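Local atomic coordinates of putative TIM-barrel metal-dependent hydrolase (Mycobacterium avium subsp. paratuberculosis S397, PDB entry 4DZI), a protein that is probably a metal-dependent hydrolase of the amidohydrolase superfamily, with a two-metal site at the mouth of a TIM barrel. Residues C[229-243]-C[259-272]. Sequence-based numbering, arbitrary orientation.
Sequences FHLSDSGYLHIAAAW and DQVLLDDRAIHDTM. With CD (cadmium ion), chain Q; SO4 (sulfate ion), chain J.
The Tyr236 ring lies with one face on the start of helix 266-277, the CB of Ala267 being 4.1 Å from its centroid in a CH-pi contact. At the ring's edge its OH gives a short 2.5 Å hydrogen bond to Asp270 OD2, met on the anti side of a carboxylate turned 47° from the ring. A second CH-pi contact lies deeper, between strand and helix: Thr271 CG2 sits over the centre of the Phe229 face, 3.7 Å from the centroid, and Met272 adds an oblique Met-aromatic contact. With chi1 at -70°, Thr271 sends OG1 back to Ala267 O and leaves CG2 for the ring. Further out, Leu262 CD1 packs 3.8 Å from Ala240 CA and touches Trp243 CD1, while Ile239 CD1 meets the edge of the Arg266 guanidinium. Extended from CG to NE, Arg266 gives sulfate O4 a nearly straight hydrogen bond (173°), NE to O4 2.7 Å. His269 ND1 donates a hydrogen bond to Asp270 OD1, which also salt-bridges Arg266 of the second subunit; Tyr236 OH is also hydrogen-bonded to Trp243 NE1 of the second subunit. Strand 227-230, which brings His230 to cadmium, thus packs through Phe229 on helix 266-277, and the reciprocal Asp270-Arg266 salt bridges probably help join the dimer.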
ATOM      1  N   PHE C 229       1.494  15.154 -10.872  1.00 12.59           N
ATOM      2  CA  PHE C 229       2.192  14.168 -10.055  1.00 11.16           C
ATOM      3  C   PHE C 229       2.643  13.031 -10.968  1.00 10.92           C
ATOM      4  O   PHE C 229       1.830  12.222 -11.433  1.00 12.00           O
ATOM      5  CB  PHE C 229       1.250  13.578  -8.966  1.00 10.29           C
ATOM      6  CG  PHE C 229       0.862  14.578  -7.909  1.00 11.65           C
ATOM      7  CD1 PHE C 229       1.792  15.029  -6.991  1.00 11.15           C
ATOM      8  CD2 PHE C 229      -0.429  15.094  -7.864  1.00 16.82           C
ATOM      9  CE1 PHE C 229       1.437  15.972  -6.024  1.00 17.18           C
ATOM     10  CE2 PHE C 229      -0.786  16.051  -6.896  1.00 14.08           C
ATOM     11  CZ  PHE C 229       0.152  16.486  -5.982  1.00 15.17           C
ATOM     12  N   HIS C 230       3.939  12.984 -11.252  1.00 10.93           N
ATOM     13  CA  HIS C 230       4.478  11.966 -12.152  1.00 11.75           C
ATOM     14  C   HIS C 230       5.271  10.986 -11.380  1.00 13.22           C
ATOM     15  O   HIS C 230       5.974  11.379 -10.446  1.00 12.85           O
ATOM     16  CB  HIS C 230       5.436  12.625 -13.167  1.00 10.25           C
ATOM     17  CG  HIS C 230       5.957  11.659 -14.226  1.00  8.77           C
ATOM     18  ND1 HIS C 230       6.974  10.779 -14.004  1.00 10.85           N
ATOM     19  CD2 HIS C 230       5.515  11.422 -15.521  1.00 12.16           C
ATOM     20  CE1 HIS C 230       7.176  10.038 -15.108  1.00 11.68           C
ATOM     21  NE2 HIS C 230       6.282  10.412 -16.031  1.00 13.96           N
ATOM     22  N   LEU C 231       5.169   9.718 -11.772  1.00 12.32           N
ATOM     23  CA  LEU C 231       5.991   8.650 -11.192  1.00 13.19           C
ATOM     24  C   LEU C 231       7.423   9.121 -10.919  1.00 14.52           C
ATOM     25  O   LEU C 231       8.102   9.617 -11.818  1.00 11.90           O
ATOM     26  CB  LEU C 231       6.046   7.486 -12.185  1.00 12.54           C
ATOM     27  CG  LEU C 231       6.597   6.197 -11.608  1.00 13.68           C
ATOM     28  CD1 LEU C 231       5.639   5.638 -10.546  1.00 16.73           C
ATOM     29  CD2 LEU C 231       6.816   5.186 -12.736  1.00 16.05           C
ATOM     30  N   SER C 232       7.923   8.863  -9.702  1.00 11.94           N
ATOM     31  CA  SER C 232       9.216   9.423  -9.272  1.00 11.57           C
ATOM     32  C   SER C 232       9.891   8.427  -8.348  1.00 13.85           C
ATOM     33  O   SER C 232       9.279   7.419  -7.978  1.00 12.41           O
ATOM     34  CB  SER C 232       8.987  10.709  -8.454  1.00 11.85           C
ATOM     35  OG  SER C 232       8.356  11.749  -9.239  1.00 13.98           O
ATOM     36  N   ASP C 233      11.122   8.731  -7.924  1.00 12.18           N
ATOM     37  CA  ASP C 233      11.594   8.101  -6.677  1.00 11.31           C
ATOM     38  C   ASP C 233      10.910   8.814  -5.533  1.00 12.27           C
ATOM     39  O   ASP C 233      11.252   9.929  -5.180  1.00 13.96           O
ATOM     40  CB  ASP C 233      13.115   8.239  -6.516  1.00 14.72           C
ATOM     41  CG  ASP C 233      13.636   7.477  -5.312  1.00 15.86           C
ATOM     42  OD1 ASP C 233      12.818   7.000  -4.491  1.00 16.01           O
ATOM     43  OD2 ASP C 233      14.866   7.337  -5.185  1.00 17.65           O
ATOM     44  N   SER C 234       9.915   8.156  -4.925  1.00 10.78           N
ATOM     45  CA  SER C 234       9.127   8.737  -3.863  1.00 10.87           C
ATOM     46  C   SER C 234       9.534   8.181  -2.496  1.00 10.47           C
ATOM     47  O   SER C 234       8.863   8.466  -1.505  1.00 15.61           O
ATOM     48  CB  SER C 234       7.642   8.438  -4.107  1.00 11.40           C
ATOM     49  OG  SER C 234       7.125   9.213  -5.206  1.00 14.75           O
ATOM     50  N   GLY C 235      10.637   7.454  -2.479  1.00 13.10           N
ATOM     51  CA  GLY C 235      11.166   6.881  -1.224  1.00 15.77           C
ATOM     52  C   GLY C 235      10.434   5.630  -0.797  1.00 17.81           C
ATOM     53  O   GLY C 235      10.630   5.175   0.353  1.00 18.22           O
ATOM     54  N   TYR C 236       9.594   5.058  -1.672  1.00 15.70           N
ATOM     55  CA  TYR C 236       8.800   3.855  -1.279  1.00 13.11           C
ATOM     56  C   TYR C 236       9.560   2.550  -1.152  1.00 28.80           C
ATOM     57  O   TYR C 236       9.052   1.559  -0.629  1.00 22.10           O
ATOM     58  CB  TYR C 236       7.509   3.712  -2.114  1.00 16.15           C
ATOM     59  CG  TYR C 236       6.366   4.494  -1.514  1.00 15.27           C
ATOM     60  CD1 TYR C 236       6.408   5.887  -1.414  1.00 17.95           C
ATOM     61  CD2 TYR C 236       5.248   3.833  -1.016  1.00 18.75           C
ATOM     62  CE1 TYR C 236       5.361   6.585  -0.846  1.00 22.71           C
ATOM     63  CE2 TYR C 236       4.194   4.511  -0.454  1.00 13.42           C
ATOM     64  CZ  TYR C 236       4.247   5.884  -0.366  1.00 18.12           C
ATOM     65  OH  TYR C 236       3.224   6.568   0.224  1.00 16.36           O
ATOM     66  N   LEU C 237      10.797   2.530  -1.612  1.00 18.41           N
ATOM     67  CA  LEU C 237      11.605   1.350  -1.312  1.00 19.39           C
ATOM     68  C   LEU C 237      11.747   1.117   0.200  1.00 28.80           C
ATOM     69  O   LEU C 237      12.190   0.048   0.579  1.00 20.53           O
ATOM     70  CB  LEU C 237      12.962   1.412  -2.000  1.00 30.26           C
ATOM     71  CG  LEU C 237      12.863   1.161  -3.503  1.00 34.77           C
ATOM     72  CD1 LEU C 237      14.204   1.408  -4.183  1.00 52.24           C
ATOM     73  CD2 LEU C 237      12.362  -0.241  -3.804  1.00 32.61           C
ATOM     74  N   HIS C 238      11.378   2.086   1.051  1.00 34.27           N
ATOM     75  CA  HIS C 238      11.405   1.835   2.525  1.00 26.66           C
ATOM     76  C   HIS C 238      10.495   0.697   2.978  1.00 32.93           C
ATOM     77  O   HIS C 238      10.780   0.025   3.974  1.00 30.44           O
ATOM     78  CB  HIS C 238      11.200   3.107   3.364  1.00 29.21           C
ATOM     79  CG  HIS C 238       9.770   3.630   3.396  1.00 53.29           C
ATOM     80  ND1 HIS C 238       8.919   3.361   4.409  1.00 87.95           N
ATOM     81  CD2 HIS C 238       9.074   4.467   2.513  1.00105.99           C
ATOM     82  CE1 HIS C 238       7.732   3.974   4.179  1.00 56.82           C
ATOM     83  NE2 HIS C 238       7.830   4.650   3.018  1.00 50.80           N
ATOM     84  N   ILE C 239       9.420   0.443   2.241  1.00 25.28           N
ATOM     85  CA  ILE C 239       8.557  -0.705   2.530  1.00 28.43           C
ATOM     86  C   ILE C 239       9.275  -2.029   2.269  1.00 34.35           C
ATOM     87  O   ILE C 239       9.320  -2.919   3.132  1.00 31.36           O
ATOM     88  CB  ILE C 239       7.235  -0.668   1.724  1.00 24.67           C
ATOM     89  CG1 ILE C 239       6.443   0.610   2.039  1.00 31.24           C
ATOM     90  CG2 ILE C 239       6.398  -1.911   2.050  1.00 23.57           C
ATOM     91  CD1 ILE C 239       5.033   0.602   1.488  1.00 39.91           C
ATOM     92  N   ALA C 240       9.840  -2.178   1.078  1.00 28.85           N
ATOM     93  CA  ALA C 240      10.643  -3.370   0.808  1.00 27.26           C
ATOM     94  C   ALA C 240      11.747  -3.495   1.861  1.00 30.37           C
ATOM     95  O   ALA C 240      12.083  -4.606   2.285  1.00 28.51           O
ATOM     96  CB  ALA C 240      11.227  -3.334  -0.602  1.00 32.46           C
ATOM     97  N   ALA C 241      12.278  -2.357   2.310  1.00 29.79           N
ATOM     98  CA  ALA C 241      13.345  -2.353   3.310  1.00 29.97           C
ATOM     99  C   ALA C 241      12.882  -2.961   4.636  1.00 18.21           C
ATOM    100  O   ALA C 241      13.604  -3.744   5.262  1.00 25.30           O
ATOM    101  CB  ALA C 241      13.847  -0.941   3.541  1.00 22.17           C
ATOM    102  N   ALA C 242      11.686  -2.586   5.049  1.00 21.65           N
ATOM    103  CA  ALA C 242      11.125  -3.100   6.280  1.00 18.37           C
ATOM    104  C   ALA C 242      10.976  -4.611   6.198  1.00 20.66           C
ATOM    105  O   ALA C 242      11.011  -5.260   7.235  1.00 18.30           O
ATOM    106  CB  ALA C 242       9.778  -2.460   6.543  1.00 22.18           C
ATOM    107  N   TRP C 243      10.776  -5.145   4.981  1.00 15.43           N
ATOM    108  CA  TRP C 243      10.650  -6.604   4.716  1.00 16.65           C
ATOM    109  C   TRP C 243      11.964  -7.306   4.458  1.00 24.24           C
ATOM    110  O   TRP C 243      11.973  -8.433   4.003  1.00 25.54           O
ATOM    111  CB  TRP C 243       9.634  -6.901   3.612  1.00 16.39           C
ATOM    112  CG  TRP C 243       8.210  -6.727   4.105  1.00 14.38           C
ATOM    113  CD1 TRP C 243       7.423  -5.580   4.105  1.00 14.70           C
ATOM    114  CD2 TRP C 243       7.387  -7.756   4.726  1.00 12.80           C
ATOM    115  NE1 TRP C 243       6.192  -5.834   4.677  1.00 13.77           N
ATOM    116  CE2 TRP C 243       6.123  -7.125   5.078  1.00 12.32           C
ATOM    117  CE3 TRP C 243       7.583  -9.106   5.028  1.00 13.86           C
ATOM    118  CZ2 TRP C 243       5.096  -7.831   5.671  1.00 13.01           C
ATOM    119  CZ3 TRP C 243       6.550  -9.810   5.648  1.00 11.85           C
ATOM    120  CH2 TRP C 243       5.336  -9.197   5.950  1.00 11.41           C
ATOM    121  N   ASP C 259      10.155  -6.636  -4.173  1.00 18.09           N
ATOM    122  CA  ASP C 259      10.209  -5.179  -4.015  1.00 26.21           C
ATOM    123  C   ASP C 259       9.094  -4.462  -4.793  1.00 24.05           C
ATOM    124  O   ASP C 259       8.374  -3.626  -4.244  1.00 23.99           O
ATOM    125  CB  ASP C 259      11.603  -4.662  -4.396  1.00 22.78           C
ATOM    126  CG  ASP C 259      12.696  -5.191  -3.461  1.00 27.23           C
ATOM    127  OD1 ASP C 259      12.345  -5.800  -2.425  1.00 39.68           O
ATOM    128  OD2 ASP C 259      13.892  -4.992  -3.747  1.00 59.44           O
ATOM    129  N   GLN C 260       8.905  -4.802  -6.051  1.00 19.47           N
ATOM    130  CA  GLN C 260       7.890  -4.092  -6.823  1.00 23.10           C
ATOM    131  C   GLN C 260       6.445  -4.471  -6.458  1.00 22.97           C
ATOM    132  O   GLN C 260       5.520  -3.669  -6.610  1.00 21.03           O
ATOM    133  CB  GLN C 260       8.119  -4.254  -8.332  1.00 28.92           C
ATOM    134  CG  GLN C 260       7.161  -3.400  -9.168  1.00 30.34           C
ATOM    135  CD  GLN C 260       7.349  -1.887  -8.984  1.00 33.98           C
ATOM    136  OE1 GLN C 260       6.525  -1.099  -9.442  1.00 30.36           O
ATOM    137  NE2 GLN C 260       8.423  -1.483  -8.308  1.00 31.88           N
ATOM    138  N   VAL C 261       6.266  -5.691  -5.964  1.00 18.13           N
ATOM    139  CA  VAL C 261       4.957  -6.102  -5.504  1.00 12.98           C
ATOM    140  C   VAL C 261       4.587  -5.251  -4.283  1.00 13.70           C
ATOM    141  O   VAL C 261       3.426  -4.907  -4.088  1.00 17.09           O
ATOM    142  CB  VAL C 261       4.958  -7.608  -5.142  1.00 12.22           C
ATOM    143  CG1 VAL C 261       3.633  -7.976  -4.528  1.00 12.46           C
ATOM    144  CG2 VAL C 261       5.226  -8.475  -6.373  1.00 13.89           C
ATOM    145  N   LEU C 262       5.586  -4.926  -3.461  1.00 14.65           N
ATOM    146  CA  LEU C 262       5.337  -4.115  -2.260  1.00 13.39           C
ATOM    147  C   LEU C 262       5.248  -2.641  -2.549  1.00 22.64           C
ATOM    148  O   LEU C 262       4.865  -1.858  -1.654  1.00 23.48           O
ATOM    149  CB  LEU C 262       6.505  -4.288  -1.277  1.00 17.42           C
ATOM    150  CG  LEU C 262       6.600  -5.706  -0.728  1.00 17.39           C
ATOM    151  CD1 LEU C 262       7.738  -5.810   0.270  1.00 17.76           C
ATOM    152  CD2 LEU C 262       5.293  -6.098  -0.052  1.00 21.09           C
ATOM    153  N   LEU C 263       5.687  -2.243  -3.739  1.00 20.03           N
ATOM    154  CA  LEU C 263       5.740  -0.810  -4.083  1.00 26.69           C
ATOM    155  C   LEU C 263       4.597  -0.390  -5.010  1.00 17.29           C
ATOM    156  O   LEU C 263       3.764   0.448  -4.657  1.00 16.01           O
ATOM    157  CB  LEU C 263       7.088  -0.481  -4.724  1.00 22.30           C
ATOM    158  CG  LEU C 263       7.514   0.988  -4.750  1.00 30.28           C
ATOM    159  CD1 LEU C 263       9.035   1.066  -4.774  1.00 39.83           C
ATOM    160  CD2 LEU C 263       6.914   1.684  -5.953  1.00 39.01           C
ATOM    161  N   ASP C 264       4.595  -0.990  -6.193  1.00 18.80           N
ATOM    162  CA  ASP C 264       3.580  -0.775  -7.213  1.00 16.26           C
ATOM    163  C   ASP C 264       3.150   0.684  -7.263  1.00 16.50           C
ATOM    164  O   ASP C 264       4.005   1.570  -7.485  1.00 15.03           O
ATOM    165  CB  ASP C 264       2.377  -1.693  -6.984  1.00 18.68           C
ATOM    166  CG  ASP C 264       1.519  -1.863  -8.249  1.00 20.08           C
ATOM    167  OD1 ASP C 264       2.052  -1.702  -9.380  1.00 27.23           O
ATOM    168  OD2 ASP C 264       0.305  -2.144  -8.129  1.00 20.61           O
ATOM    169  N   ASP C 265       1.856   0.916  -7.089  1.00 15.51           N
ATOM    170  CA  ASP C 265       1.285   2.259  -7.228  1.00 15.96           C
ATOM    171  C   ASP C 265       0.948   2.922  -5.876  1.00 16.26           C
ATOM    172  O   ASP C 265       0.066   3.801  -5.782  1.00 11.99           O
ATOM    173  CB  ASP C 265       0.054   2.203  -8.146  1.00 15.11           C
ATOM    174  CG  ASP C 265      -1.052   1.339  -7.575  1.00 17.66           C
ATOM    175  OD1 ASP C 265      -0.802   0.688  -6.510  1.00 14.58           O
ATOM    176  OD2 ASP C 265      -2.165   1.312  -8.172  1.00 18.39           O
ATOM    177  N   ARG C 266       1.680   2.548  -4.819  1.00 12.53           N
ATOM    178  CA  ARG C 266       1.329   3.070  -3.510  1.00  9.06           C
ATOM    179  C   ARG C 266       1.620   4.557  -3.376  1.00 11.66           C
ATOM    180  O   ARG C 266       0.915   5.283  -2.678  1.00 13.57           O
ATOM    181  CB  ARG C 266       2.075   2.316  -2.406  1.00 15.59           C
ATOM    182  CG  ARG C 266       1.540   0.911  -2.336  1.00 16.09           C
ATOM    183  CD  ARG C 266       2.099   0.112  -1.167  1.00 22.92           C
ATOM    184  NE  ARG C 266       1.229  -1.027  -0.913  1.00 21.90           N
ATOM    185  CZ  ARG C 266       1.510  -1.992  -0.035  1.00 31.93           C
ATOM    186  NH1 ARG C 266       2.634  -1.926   0.665  1.00 22.83           N
ATOM    187  NH2 ARG C 266       0.662  -3.003   0.156  1.00 20.28           N
ATOM    188  N   ALA C 267       2.640   5.037  -4.071  1.00 10.76           N
ATOM    189  CA  ALA C 267       2.948   6.466  -3.917  1.00 12.06           C
ATOM    190  C   ALA C 267       1.826   7.364  -4.390  1.00 12.16           C
ATOM    191  O   ALA C 267       1.479   8.331  -3.712  1.00 12.62           O
ATOM    192  CB  ALA C 267       4.289   6.814  -4.598  1.00 12.64           C
ATOM    193  N   ILE C 268       1.243   7.062  -5.558  1.00 11.76           N
ATOM    194  CA  ILE C 268       0.185   7.936  -6.079  1.00  9.86           C
ATOM    195  C   ILE C 268      -1.091   7.815  -5.233  1.00 13.99           C
ATOM    196  O   ILE C 268      -1.756   8.794  -4.955  1.00 11.89           O
ATOM    197  CB  ILE C 268      -0.088   7.686  -7.569  1.00 11.75           C
ATOM    198  CG1 ILE C 268      -1.003   8.776  -8.152  1.00 13.03           C
ATOM    199  CG2 ILE C 268      -0.707   6.327  -7.844  1.00 11.16           C
ATOM    200  CD1 ILE C 268      -0.483  10.197  -7.996  1.00 14.28           C
ATOM    201  N   HIS C 269      -1.383   6.610  -4.755  1.00 11.56           N
ATOM    202  CA  HIS C 269      -2.534   6.460  -3.880  1.00 13.14           C
ATOM    203  C   HIS C 269      -2.386   7.341  -2.648  1.00 13.70           C
ATOM    204  O   HIS C 269      -3.328   8.086  -2.277  1.00 12.76           O
ATOM    205  CB  HIS C 269      -2.609   4.999  -3.432  1.00 12.01           C
ATOM    206  CG  HIS C 269      -3.680   4.748  -2.397  1.00 10.90           C
ATOM    207  ND1 HIS C 269      -3.500   5.000  -1.084  1.00 13.11           N
ATOM    208  CD2 HIS C 269      -4.975   4.262  -2.537  1.00 15.28           C
ATOM    209  CE1 HIS C 269      -4.647   4.702  -0.413  1.00 14.72           C
ATOM    210  NE2 HIS C 269      -5.534   4.236  -1.299  1.00 12.46           N
ATOM    211  N   ASP C 270      -1.221   7.222  -1.990  1.00 13.42           N
ATOM    212  CA  ASP C 270      -0.979   7.941  -0.746  1.00 10.46           C
ATOM    213  C   ASP C 270      -0.897   9.460  -0.972  1.00 14.20           C
ATOM    214  O   ASP C 270      -1.359  10.258  -0.156  1.00 13.01           O
ATOM    215  CB  ASP C 270       0.250   7.406  -0.045  1.00 10.16           C
ATOM    216  CG  ASP C 270       0.113   5.931   0.330  1.00 15.06           C
ATOM    217  OD1 ASP C 270      -1.003   5.367   0.131  1.00 13.91           O
ATOM    218  OD2 ASP C 270       1.116   5.344   0.803  1.00 14.67           O
ATOM    219  N   THR C 271      -0.326   9.862  -2.109  1.00 12.49           N
ATOM    220  CA  THR C 271      -0.283  11.272  -2.487  1.00 13.71           C
ATOM    221  C   THR C 271      -1.699  11.850  -2.607  1.00 14.35           C
ATOM    222  O   THR C 271      -1.988  12.957  -2.094  1.00 14.67           O
ATOM    223  CB  THR C 271       0.455  11.407  -3.851  1.00 10.15           C
ATOM    224  OG1 THR C 271       1.841  11.126  -3.627  1.00 13.85           O
ATOM    225  CG2 THR C 271       0.329  12.843  -4.469  1.00 12.57           C
ATOM    226  N   MET C 272      -2.557  11.166  -3.348  1.00 12.20           N
ATOM    227  CA  MET C 272      -3.902  11.667  -3.558  1.00 12.74           C
ATOM    228  C   MET C 272      -4.686  11.615  -2.243  1.00 16.29           C
ATOM    229  O   MET C 272      -5.439  12.520  -1.966  1.00 14.65           O
ATOM    230  CB  MET C 272      -4.605  10.912  -4.673  1.00 14.63           C
ATOM    231  CG  MET C 272      -4.021  11.160  -6.066  1.00 19.13           C
ATOM    232  SD  MET C 272      -4.228  12.914  -6.449  1.00 24.40           S
ATOM    233  CE  MET C 272      -3.418  12.986  -8.054  1.00 24.75           C
TER
HETATM  234 CD    CD Q 502       6.215   9.470 -18.190  1.00 12.10          CD
HETATM  235  S   SO4 J 506      -2.517  -0.850  -1.617  1.00 24.62           S
HETATM  236  O1  SO4 J 506      -2.777  -0.750  -0.194  1.00 21.83           O
HETATM  237  O2  SO4 J 506      -3.590  -1.470  -2.441  1.00 24.84           O
HETATM  238  O3  SO4 J 506      -2.552   0.586  -2.017  1.00 55.87           O
HETATM  239  O4  SO4 J 506      -1.218  -1.253  -2.125  1.00 24.54           O